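Local atomic coordinates of FMN Adenylyltransferase (Candida glabrata, PDB entry 3FWK), a protein that catalyses the transfer of the adenylyl group of ATP to FMN, the last step in the making of the cofactor FAD. Residues T41-L46 with L82-I87; E49-W54 with L76-C81; I181-A186 with D190-Q195. One frame throughout, in Å; residues are numbered along the deposited sequence. Where two conformers were deposited one is given.

Contact 1: T41-L46 with L82-I87; sequences TTKSIL and LWEYYI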
loop_
_atom_site.group_PDB
_atom_site.type_symbol
_atom_site.label_atom_id
_atom_site.label_comp_id
_atom_site.label_asym_id
_atom_site.label_seq_id
_atom_site.Cartn_x
_atom_site.Cartn_y
_atom_site.Cartn_z
ATOM N N THR A 41 -7.399 -6.706 -13.776
ATOM C CA THR A 41 -7.702 -7.888 -12.976
ATOM C C THR A 41 -8.203 -7.509 -11.582
ATOM O O THR A 41 -9.204 -8.081 -11.100
ATOM C CB THR A 41 -6.478 -8.791 -12.856
ATOM O OG1 THR A 41 -6.169 -9.254 -14.167
ATOM C CG2 THR A 41 -6.724 -10.012 -11.965
ATOM N N THR A 42 -7.541 -6.539 -10.934
ATOM C CA THR A 42 -8.003 -6.098 -9.604
ATOM C C THR A 42 -9.437 -5.559 -9.657
ATOM O O THR A 42 -10.257 -5.846 -8.790
ATOM C CB THR A 42 -7.016 -5.068 -9.051
ATOM O OG1 THR A 42 -5.755 -5.695 -8.836
ATOM C CG2 THR A 42 -7.547 -4.418 -7.762
ATOM N N LYS A 43 -9.715 -4.727 -10.665
ATOM C CA LYS A 43 -11.065 -4.167 -10.818
ATOM C C LYS A 43 -12.102 -5.254 -10.977
ATOM O O LYS A 43 -13.169 -5.183 -10.388
ATOM C CB LYS A 43 -11.139 -3.254 -12.050
ATOM C CG LYS A 43 -10.506 -1.900 -11.915
ATOM C CD LYS A 43 -10.892 -1.089 -13.202
ATOM C CE LYS A 43 -10.480 0.342 -13.184
ATOM N NZ LYS A 43 -11.393 1.101 -14.128
ATOM N N SER A 44 -11.795 -6.288 -11.767
ATOM C CA SER A 44 -12.765 -7.355 -11.924
ATOM C C SER A 44 -13.005 -8.111 -10.617
ATOM O O SER A 44 -14.142 -8.450 -10.293
ATOM C CB SER A 44 -12.295 -8.306 -13.013
ATOM O OG SER A 44 -13.263 -9.294 -13.224
ATOM N N ILE A 45 -11.944 -8.376 -9.856
ATOM C CA ILE A 45 -12.106 -9.055 -8.583
ATOM C C ILE A 45 -13.048 -8.227 -7.697
ATOM O O ILE A 45 -13.953 -8.785 -7.067
ATOM C CB ILE A 45 -10.727 -9.271 -7.913
ATOM C CG1 ILE A 45 -9.933 -10.340 -8.699
ATOM C CG2 ILE A 45 -10.887 -9.678 -6.454
ATOM C CD1 ILE A 45 -8.443 -10.344 -8.375
ATOM N N LEU A 46 -12.839 -6.906 -7.611
ATOM C CA LEU A 46 -13.667 -6.107 -6.722
ATOM C C LEU A 46 -15.078 -5.908 -7.252
ATOM O O LEU A 46 -16.073 -6.150 -6.549
ATOM C CB LEU A 46 -12.979 -4.779 -6.432
ATOM C CG LEU A 46 -11.756 -4.891 -5.525
ATOM C CD1 LEU A 46 -10.991 -3.586 -5.460
ATOM C CD2 LEU A 46 -12.115 -5.401 -4.135
ATOM N N LEU A 82 -15.091 1.554 -5.609
ATOM C CA LEU A 82 -16.324 2.029 -4.942
ATOM C C LEU A 82 -17.013 3.090 -5.777
ATOM O O LEU A 82 -18.236 3.058 -5.954
ATOM C CB LEU A 82 -15.980 2.613 -3.571
ATOM C CG LEU A 82 -15.528 1.633 -2.504
ATOM C CD1 LEU A 82 -15.097 2.399 -1.250
ATOM C CD2 LEU A 82 -16.624 0.627 -2.169
ATOM N N TRP A 83 -16.246 4.043 -6.282
ATOM C CA TRP A 83 -16.822 5.065 -7.148
ATOM C C TRP A 83 -17.420 4.444 -8.402
ATOM O O TRP A 83 -18.561 4.735 -8.779
ATOM C CB TRP A 83 -15.782 6.124 -7.495
ATOM C CG TRP A 83 -16.357 7.267 -8.257
ATOM C CD1 TRP A 83 -16.386 7.437 -9.630
ATOM C CD2 TRP A 83 -17.052 8.391 -7.706
ATOM N NE1 TRP A 83 -17.052 8.619 -9.949
ATOM C CE2 TRP A 83 -17.444 9.221 -8.785
ATOM C CE3 TRP A 83 -17.325 8.803 -6.402
ATOM C CZ2 TRP A 83 -18.149 10.408 -8.592
ATOM C CZ3 TRP A 83 -18.025 9.989 -6.210
ATOM C CH2 TRP A 83 -18.413 10.774 -7.290
ATOM N N GLU A 84 -16.655 3.587 -9.051
ATOM C CA GLU A 84 -17.134 2.969 -10.294
ATOM C C GLU A 84 -18.397 2.159 -10.061
ATOM O O GLU A 84 -19.383 2.267 -10.822
ATOM C CB GLU A 84 -16.020 2.143 -10.912
ATOM C CG GLU A 84 -16.433 1.479 -12.245
ATOM C CD GLU A 84 -15.282 0.927 -13.058
ATOM O OE1 GLU A 84 -14.099 1.105 -12.729
ATOM O OE2 GLU A 84 -15.565 0.257 -14.095
ATOM N N TYR A 85 -18.439 1.410 -8.973
ATOM C CA TYR A 85 -19.555 0.512 -8.702
ATOM C C TYR A 85 -20.811 1.304 -8.395
ATOM O O TYR A 85 -21.883 0.990 -8.914
ATOM C CB TYR A 85 -19.215 -0.425 -7.543
ATOM C CG TYR A 85 -20.220 -1.513 -7.279
ATOM C CD1 TYR A 85 -20.277 -2.641 -8.105
ATOM C CD2 TYR A 85 -21.063 -1.464 -6.166
ATOM C CE1 TYR A 85 -21.175 -3.673 -7.843
ATOM C CE2 TYR A 85 -21.963 -2.493 -5.909
ATOM C CZ TYR A 85 -22.007 -3.589 -6.767
ATOM O OH TYR A 85 -22.880 -4.652 -6.526
ATOM N N TYR A 86 -20.682 2.332 -7.571
ATOM C CA TYR A 86 -21.854 3.081 -7.096
ATOM C C TYR A 86 -22.277 4.258 -7.940
ATOM O O TYR A 86 -23.486 4.600 -7.952
ATOM C CB TYR A 86 -21.681 3.505 -5.637
ATOM C CG TYR A 86 -21.738 2.330 -4.710
ATOM C CD1 TYR A 86 -22.918 1.597 -4.552
ATOM C CD2 TYR A 86 -20.587 1.894 -4.029
ATOM C CE1 TYR A 86 -22.962 0.490 -3.739
ATOM C CE2 TYR A 86 -20.636 0.798 -3.195
ATOM C CZ TYR A 86 -21.826 0.099 -3.059
ATOM O OH TYR A 86 -21.880 -0.985 -2.245
ATOM N N ILE A 87 -21.342 4.875 -8.643
ATOM C CA ILE A 87 -21.626 6.059 -9.461
ATOM C C ILE A 87 -21.595 5.773 -10.949
ATOM O O ILE A 87 -22.511 6.169 -11.692
ATOM C CB ILE A 87 -20.633 7.196 -9.148
ATOM C CG1 ILE A 87 -20.657 7.525 -7.642
ATOM C CG2 ILE A 87 -20.901 8.439 -10.023
ATOM C CD1 ILE A 87 -22.037 8.004 -7.095
#

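Contact 2: E49-W54 with L76-C81; sequences ETFPKW and LLYLSC. With BGC (beta-D-glucopyranose), chain C.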
loop_
_atom_site.group_PDB
_atom_site.type_symbol
_atom_site.label_atom_id
_atom_site.label_comp_id
_atom_site.label_asym_id
_atom_site.label_seq_id
_atom_site.Cartn_x
_atom_site.Cartn_y
_atom_site.Cartn_z
ATOM N N GLU A 49 -16.519 -9.792 -8.454
ATOM C CA GLU A 49 -16.513 -10.912 -7.515
ATOM C C GLU A 49 -16.778 -10.520 -6.071
ATOM O O GLU A 49 -17.115 -11.372 -5.259
ATOM C CB GLU A 49 -15.190 -11.673 -7.583
ATOM C CG GLU A 49 -14.818 -12.245 -8.936
ATOM C CD GLU A 49 -13.548 -13.085 -8.834
ATOM O OE1 GLU A 49 -13.521 -14.061 -8.024
ATOM O OE2 GLU A 49 -12.572 -12.758 -9.521
ATOM N N THR A 50 -16.583 -9.257 -5.715
ATOM C CA THR A 50 -16.579 -8.892 -4.294
ATOM C C THR A 50 -17.832 -8.115 -3.931
ATOM O O THR A 50 -18.644 -8.602 -3.142
ATOM C CB THR A 50 -15.319 -8.103 -3.919
ATOM O OG1 THR A 50 -14.161 -8.903 -4.219
ATOM C CG2 THR A 50 -15.318 -7.712 -2.429
ATOM N N PHE A 51 -18.020 -6.939 -4.522
ATOM C CA PHE A 51 -19.120 -6.063 -4.105
ATOM C C PHE A 51 -20.517 -6.677 -4.301
ATOM O O PHE A 51 -21.395 -6.378 -3.508
ATOM C CB PHE A 51 -19.002 -4.695 -4.785
ATOM C CG PHE A 51 -17.747 -3.915 -4.414
ATOM C CD1 PHE A 51 -17.058 -4.132 -3.206
ATOM C CD2 PHE A 51 -17.288 -2.931 -5.269
ATOM C CE1 PHE A 51 -15.913 -3.387 -2.890
ATOM C CE2 PHE A 51 -16.170 -2.192 -4.947
ATOM C CZ PHE A 51 -15.491 -2.406 -3.766
ATOM N N PRO A 52 -20.731 -7.526 -5.327
ATOM C CA PRO A 52 -22.064 -8.152 -5.402
ATOM C C PRO A 52 -22.378 -9.102 -4.248
ATOM O O PRO A 52 -23.554 -9.403 -4.010
ATOM C CB PRO A 52 -22.008 -8.929 -6.725
ATOM C CG PRO A 52 -20.990 -8.153 -7.561
ATOM C CD PRO A 52 -19.926 -7.814 -6.530
ATOM N N LYS A 53 -21.343 -9.577 -3.554
ATOM C CA LYS A 53 -21.495 -10.540 -2.474
ATOM C C LYS A 53 -21.459 -9.904 -1.090
ATOM O O LYS A 53 -22.182 -10.344 -0.208
ATOM C CB LYS A 53 -20.408 -11.611 -2.554
ATOM C CG LYS A 53 -20.458 -12.495 -3.808
ATOM C CD LYS A 53 -19.311 -13.497 -3.811
ATOM C CE LYS A 53 -19.318 -14.315 -5.095
ATOM N NZ LYS A 53 -20.706 -14.797 -5.398
ATOM N N TRP A 54 -20.566 -8.928 -0.884
ATOM C CA TRP A 54 -20.404 -8.289 0.415
ATOM C C TRP A 54 -20.462 -6.810 0.218
ATOM O O TRP A 54 -19.802 -6.260 -0.664
ATOM C CB TRP A 54 -19.062 -8.651 1.073
ATOM C CG TRP A 54 -18.861 -10.135 1.252
ATOM C CD1 TRP A 54 -19.371 -10.913 2.257
ATOM C CD2 TRP A 54 -18.113 -11.017 0.393
ATOM N NE1 TRP A 54 -19.010 -12.221 2.062
ATOM C CE2 TRP A 54 -18.224 -12.316 0.945
ATOM C CE3 TRP A 54 -17.362 -10.832 -0.773
ATOM C CZ2 TRP A 54 -17.612 -13.438 0.363
ATOM C CZ3 TRP A 54 -16.772 -11.952 -1.380
ATOM C CH2 TRP A 54 -16.911 -13.244 -0.805
ATOM N N LEU A 76 -6.083 2.861 -3.096
ATOM C CA LEU A 76 -6.457 3.695 -4.234
ATOM C C LEU A 76 -7.368 2.935 -5.191
ATOM O O LEU A 76 -8.360 3.475 -5.670
ATOM C CB LEU A 76 -5.202 4.167 -4.959
ATOM C CG LEU A 76 -4.218 5.027 -4.156
ATOM C CD1 LEU A 76 -3.046 5.444 -5.032
ATOM C CD2 LEU A 76 -4.889 6.239 -3.462
ATOM N N LEU A 77 -7.029 1.670 -5.496
ATOM C CA LEU A 77 -7.863 0.886 -6.384
ATOM C C LEU A 77 -9.221 0.562 -5.788
ATOM O O LEU A 77 -10.226 0.518 -6.518
ATOM C CB LEU A 77 -7.125 -0.386 -6.804
ATOM C CG LEU A 77 -5.864 -0.123 -7.613
ATOM C CD1 LEU A 77 -5.080 -1.417 -7.772
ATOM C CD2 LEU A 77 -6.126 0.565 -9.000
ATOM N N TYR A 78 -9.269 0.301 -4.475
ATOM C CA TYR A 78 -10.512 0.009 -3.807
ATOM C C TYR A 78 -11.442 1.224 -3.848
ATOM O O TYR A 78 -12.632 1.098 -4.176
ATOM C CB TYR A 78 -10.196 -0.406 -2.369
ATOM C CG TYR A 78 -11.383 -0.888 -1.578
ATOM C CD1 TYR A 78 -11.828 -2.183 -1.719
ATOM C CD2 TYR A 78 -12.072 -0.060 -0.713
ATOM C CE1 TYR A 78 -12.919 -2.658 -1.028
ATOM C CE2 TYR A 78 -13.159 -0.514 -0.005
ATOM C CZ TYR A 78 -13.597 -1.811 -0.193
ATOM O OH TYR A 78 -14.669 -2.291 0.492
ATOM N N LEU A 79 -10.886 2.398 -3.533
ATOM C CA LEU A 79 -11.665 3.648 -3.643
ATOM C C LEU A 79 -12.157 3.886 -5.070
ATOM O O LEU A 79 -13.342 4.244 -5.265
ATOM C CB LEU A 79 -10.822 4.791 -3.121
ATOM C CG LEU A 79 -10.640 4.895 -1.596
ATOM C CD1 LEU A 79 -9.552 5.870 -1.227
ATOM C CD2 LEU A 79 -11.967 5.330 -0.961
ATOM N N SER A 80 -11.292 3.643 -6.055
ATOM C CA SER A 80 -11.725 3.804 -7.445
ATOM C C SER A 80 -12.908 2.874 -7.746
ATOM O O SER A 80 -13.876 3.263 -8.377
ATOM C CB SER A 80 -10.548 3.457 -8.345
ATOM O OG SER A 80 -10.953 3.428 -9.736
ATOM N N CYS A 81 -12.831 1.633 -7.276
ATOM C CA CYS A 81 -13.887 0.672 -7.525
ATOM C C CYS A 81 -15.166 0.977 -6.805
ATOM O O CYS A 81 -16.248 0.698 -7.326
ATOM C CB CYS A 81 -13.410 -0.751 -7.223
ATOM S SG CYS A 81 -12.212 -1.355 -8.399
HETATM C C2 BGC C . -23.852 -14.264 1.236
HETATM C C3 BGC C . -23.034 -15.085 2.228
HETATM C C4 BGC C . -21.948 -15.862 1.493
HETATM C C5 BGC C . -21.128 -14.952 0.572
HETATM C C6 BGC C . -20.190 -15.766 -0.319
HETATM C C1 BGC C . -22.909 -13.368 0.463
HETATM O O1 BGC C . -23.666 -12.611 -0.469
HETATM O O2 BGC C . -24.828 -13.432 1.888
HETATM O O3 BGC C . -23.913 -16.020 2.883
HETATM O O4 BGC C . -21.044 -16.424 2.438
HETATM O O5 BGC C . -22.001 -14.186 -0.274
HETATM O O6 BGC C . -20.966 -16.590 -1.200
#

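Contact 3: I181-A186 with D190-Q195; sequences IQKTDA and DFYRLQ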
loop_
_atom_site.group_PDB
_atom_site.type_symbol
_atom_site.label_atom_id
_atom_site.label_comp_id
_atom_site.label_asym_id
_atom_site.label_seq_id
_atom_site.Cartn_x
_atom_site.Cartn_y
_atom_site.Cartn_z
ATOM N N ILE A 181 -10.289 -14.704 -3.191
ATOM C CA ILE A 181 -11.383 -14.833 -2.207
ATOM C C ILE A 181 -11.099 -16.119 -1.443
ATOM O O ILE A 181 -11.008 -17.189 -2.046
ATOM C CB ILE A 181 -12.732 -14.902 -2.903
ATOM C CG1 ILE A 181 -13.089 -13.502 -3.412
ATOM C CG2 ILE A 181 -13.834 -15.237 -1.881
ATOM C CD1 ILE A 181 -14.272 -13.474 -4.364
ATOM N N GLN A 182 -10.922 -16.023 -0.130
ATOM C CA GLN A 182 -10.384 -17.150 0.617
ATOM C C GLN A 182 -10.736 -17.014 2.102
ATOM O O GLN A 182 -10.341 -16.024 2.746
ATOM C CB GLN A 182 -8.831 -17.094 0.494
ATOM C CG GLN A 182 -8.092 -18.260 1.105
ATOM C CD GLN A 182 -6.604 -18.161 0.876
ATOM O OE1 GLN A 182 -6.089 -17.210 0.264
ATOM N NE2 GLN A 182 -5.892 -19.232 1.264
ATOM N N LYS A 183 -11.422 -17.984 2.687
ATOM C CA LYS A 183 -11.712 -17.906 4.129
ATOM C C LYS A 183 -10.410 -17.890 4.917
ATOM O O LYS A 183 -9.365 -18.416 4.504
ATOM C CB LYS A 183 -12.609 -19.078 4.567
ATOM C CG LYS A 183 -14.048 -18.858 4.243
ATOM C CD LYS A 183 -14.928 -19.973 4.783
ATOM C CE LYS A 183 -16.374 -19.793 4.450
ATOM N NZ LYS A 183 -17.042 -18.945 5.419
ATOM N N THR A 184 -10.487 -17.286 6.113
ATOM C CA THR A 184 -9.351 -17.215 7.025
ATOM C C THR A 184 -8.952 -18.584 7.566
ATOM O O THR A 184 -9.722 -19.557 7.512
ATOM C CB THR A 184 -9.697 -16.321 8.234
ATOM O OG1 THR A 184 -10.944 -16.780 8.757
ATOM C CG2 THR A 184 -9.795 -14.875 7.838
ATOM N N ASP A 185 -7.744 -18.648 8.114
ATOM C CA ASP A 185 -7.241 -19.805 8.844
ATOM C C ASP A 185 -8.126 -20.122 10.061
ATOM O O ASP A 185 -8.838 -19.259 10.592
ATOM C CB ASP A 185 -5.811 -19.518 9.389
ATOM C CG ASP A 185 -4.745 -19.425 8.300
ATOM O OD1 ASP A 185 -4.998 -19.836 7.143
ATOM O OD2 ASP A 185 -3.624 -18.973 8.646
ATOM N N ALA A 186 -8.038 -21.354 10.551
ATOM C CA ALA A 186 -8.882 -21.822 11.657
ATOM C C ALA A 186 -8.687 -21.057 12.959
ATOM O O ALA A 186 -9.618 -20.999 13.773
ATOM C CB ALA A 186 -8.674 -23.294 11.903
ATOM N N ASP A 190 -13.638 -15.755 11.884
ATOM C CA ASP A 190 -14.168 -16.293 10.645
ATOM C C ASP A 190 -14.568 -15.154 9.731
ATOM O O ASP A 190 -15.580 -14.499 9.970
ATOM C CB ASP A 190 -15.386 -17.148 11.031
ATOM C CG ASP A 190 -16.094 -17.712 9.834
ATOM O OD1 ASP A 190 -15.576 -17.597 8.702
ATOM O OD2 ASP A 190 -17.189 -18.273 10.040
ATOM N N PHE A 191 -13.772 -14.891 8.696
ATOM C CA PHE A 191 -14.174 -13.967 7.664
ATOM C C PHE A 191 -13.600 -14.439 6.332
ATOM O O PHE A 191 -12.739 -15.322 6.299
ATOM C CB PHE A 191 -13.858 -12.479 8.030
ATOM C CG PHE A 191 -12.395 -12.167 8.311
ATOM C CD1 PHE A 191 -11.906 -11.996 9.620
ATOM C CD2 PHE A 191 -11.534 -11.890 7.243
ATOM C CE1 PHE A 191 -10.531 -11.678 9.832
ATOM C CE2 PHE A 191 -10.184 -11.567 7.454
ATOM C CZ PHE A 191 -9.687 -11.467 8.753
ATOM N N TYR A 192 -14.075 -13.836 5.244
ATOM C CA TYR A 192 -13.426 -14.033 3.939
ATOM C C TYR A 192 -12.311 -13.001 3.780
ATOM O O TYR A 192 -12.519 -11.793 4.013
ATOM C CB TYR A 192 -14.441 -13.810 2.818
ATOM C CG TYR A 192 -15.229 -15.035 2.456
ATOM C CD1 TYR A 192 -14.720 -15.910 1.504
ATOM C CD2 TYR A 192 -16.479 -15.314 3.021
ATOM C CE1 TYR A 192 -15.419 -17.054 1.100
ATOM C CE2 TYR A 192 -17.223 -16.483 2.613
ATOM C CZ TYR A 192 -16.639 -17.321 1.641
ATOM O OH TYR A 192 -17.297 -18.463 1.225
ATOM N N ARG A 193 -11.127 -13.472 3.462
ATOM C CA ARG A 193 -10.091 -12.586 2.971
ATOM C C ARG A 193 -10.343 -12.225 1.520
ATOM O O ARG A 193 -10.621 -13.081 0.687
ATOM C CB ARG A 193 -8.729 -13.269 3.079
ATOM C CG ARG A 193 -8.345 -13.646 4.512
ATOM C CD ARG A 193 -7.001 -14.321 4.531
ATOM N NE ARG A 193 -7.208 -15.730 4.270
ATOM C CZ ARG A 193 -6.248 -16.642 4.356
ATOM N NH1 ARG A 193 -4.967 -16.271 4.498
ATOM N NH2 ARG A 193 -6.568 -17.934 4.289
ATOM N N LEU A 194 -10.230 -10.940 1.230
ATOM C CA LEU A 194 -10.357 -10.377 -0.110
ATOM C C LEU A 194 -9.004 -9.890 -0.482
ATOM O O LEU A 194 -8.479 -8.957 0.134
ATOM C CB LEU A 194 -11.385 -9.237 -0.098
ATOM C CG LEU A 194 -12.752 -9.578 0.502
ATOM C CD1 LEU A 194 -13.597 -8.329 0.599
ATOM C CD2 LEU A 194 -13.460 -10.682 -0.280
ATOM N N GLN A 195 -8.381 -10.559 -1.462
ATOM C CA GLN A 195 -6.953 -10.362 -1.737
ATOM C C GLN A 195 -6.793 -10.018 -3.204
ATOM O O GLN A 195 -6.467 -10.878 -4.021
ATOM C CB GLN A 195 -6.166 -11.617 -1.363
ATOM C CG GLN A 195 -6.191 -11.793 0.161
ATOM C CD GLN A 195 -5.731 -13.106 0.740
ATOM O OE1 GLN A 195 -5.104 -13.101 1.801
ATOM N NE2 GLN A 195 -6.057 -14.233 0.101
HETATM O O HOH W 1 -17.136 -20.056 8.100
HETATM O O HOH W 2 -15.994 -16.430 6.339
HETATM O O HOH W 3 -4.032 -19.242 4.642
#

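Contact 1: T41-L46 with L82-I87
Lys43 and Glu84 alone join the two helical segments, and they do so through the ends of their side chains. Along 41-46, Thr42 is held by hydrogen bonds of OG1 with Pro196 O and Trp200 NE1, and its side chain touches Leu77. Lys43 follows, its chain extended beyond CG and passing Thr18 and Leu22 of helix 7-23. Its ammonium group reaches the carboxylate of Glu84, where NZ donates to OE1 over 3.0 Å. The nitrogen arrives on the syn side of that oxygen, 16° out of the carboxylate plane, so the salt bridge is also a well-directed hydrogen bond. Glu84 comes to meet it with CG anti to its backbone N (chi1 -179°), and the two chains cross at about a right angle. Further on, Leu46 packs on Tyr78 and Cys81, about two turns and one turn before Glu84. The backbones stay well apart, with CA of Lys43 and CA of Glu84 separated by 9.4 Å, and the segments bury just 75 Å² between them. Such geometry is that of an interhelical salt bridge at the surface, here linking helices 31-50 and 69-86 of a Rossmann-like alpha/beta fold.

Contact 2: E49-W54 with L76-C81
Phe51 points its ring edge at the face of Tyr78, an offset edge-to-face pair with centroids 5.5 Å apart and planes at 79°. The touching edge is CE1 and CZ; CE1 comes within 3.6 Å of Tyr78 CE1, which itself lies near the Phe51 ring plane. Tyr78 is brought there by a first torsion that sets CG anti to the backbone N (chi1 -174°), carrying the ring end toward 49-54 although its CB does not point that way. At another part of its rim, Phe51 meets the helix backbone: CE2 is 3.7 Å from Cys81 O and 3.9 Å from Cys81 CB. Both contacts lie one turn apart on helix 69-86, so a single phenyl ring spans that turn edge-on. All three residues are buried, and the helix belongs to the Rossmann-like alpha/beta fold, where Tyr78 also packs on Phe63 and on Ile61 of strand 61-64. Past Phe51 the chain turns tightly, since Thr50 O accepts from the backbone N of both Lys53 and Trp54. This turn carries the next two residues to the bound beta-D-glucopyranose. Lys53 O accepts a hydrogen bond of 2.7 Å from sugar O1, and Trp54 CZ2 packs 3.5 Å from sugar C6. The indole also meets the ring of Tyr192, another residue of the sugar pocket.

Contact 3: I181-A186 with D190-Q195
Asp190 and Lys183 face each other at the loop end of an antiparallel beta hairpin, strands 181-183 and 192-194, on the edge of the mixed sheet. Their direct salt bridge is long, Lys183 NZ to Asp190 OD1 being 3.8 Å, but two waters accept from NZ and donate to the carboxylate, one to each oxygen. At Phe191 the backbone O takes the N-H of Thr184, nearly along the C=O axis. The Phe191 ring receives Thr184 CG2 over the centre of one face, 3.4 Å from the centroid. Tyr192 pairs with Lys183 in a non-hydrogen-bonded position; Lys183 CG lies over its face, 3.9 Å from the centroid and 13° off the normal, while Ile181 CG2 packs on CD1. This ring also lines the glucose pocket. Arg193 and Gln182 form the hydrogen-bonded pair, exchanging two backbone bonds. A bend at chi3 (-85°) turns the guanidinium across to 181-186, where Gln182 CD lies over one face, toward its rim, and NH2 donates to Lys183 O over 2.8 Å. Water 3 bridges NH2 to Asp185 OD1. Leu194 adds loose packing of CD2 against Ile181 CG1. Finally, Gln195 NE2, also bonded to Lys179 O, donates to Gln182 OE1 at 3.0 Å; that oxygen, which also bonds to Lys179 N, lies 6° out of the Gln195 amide plane.

Contact 1 joins helices 31-50 and 69-86, and contact 2 joins the turn at the end of helix 31-50 to helix 69-86. Their centres are 5 Å apart, yet contact 1 is a charged pair at the surface, contact 2 a buried aromatic edge with no hydrogen bond across it. Phe51 ties them by packing on Leu82 and Tyr85. Contact 3 is partly buried and much larger, 664 Å² against 152 and 75 Å², because neighbouring strands add backbone bonds to their side-chain contacts. It packs on contact 2 through Thr50 with Leu194 and Trp54 with Tyr192. Lys53 and Trp54 of contact 2 and Tyr192 of contact 3 line the sugar pocket. Contacts 1 and 3 do not touch.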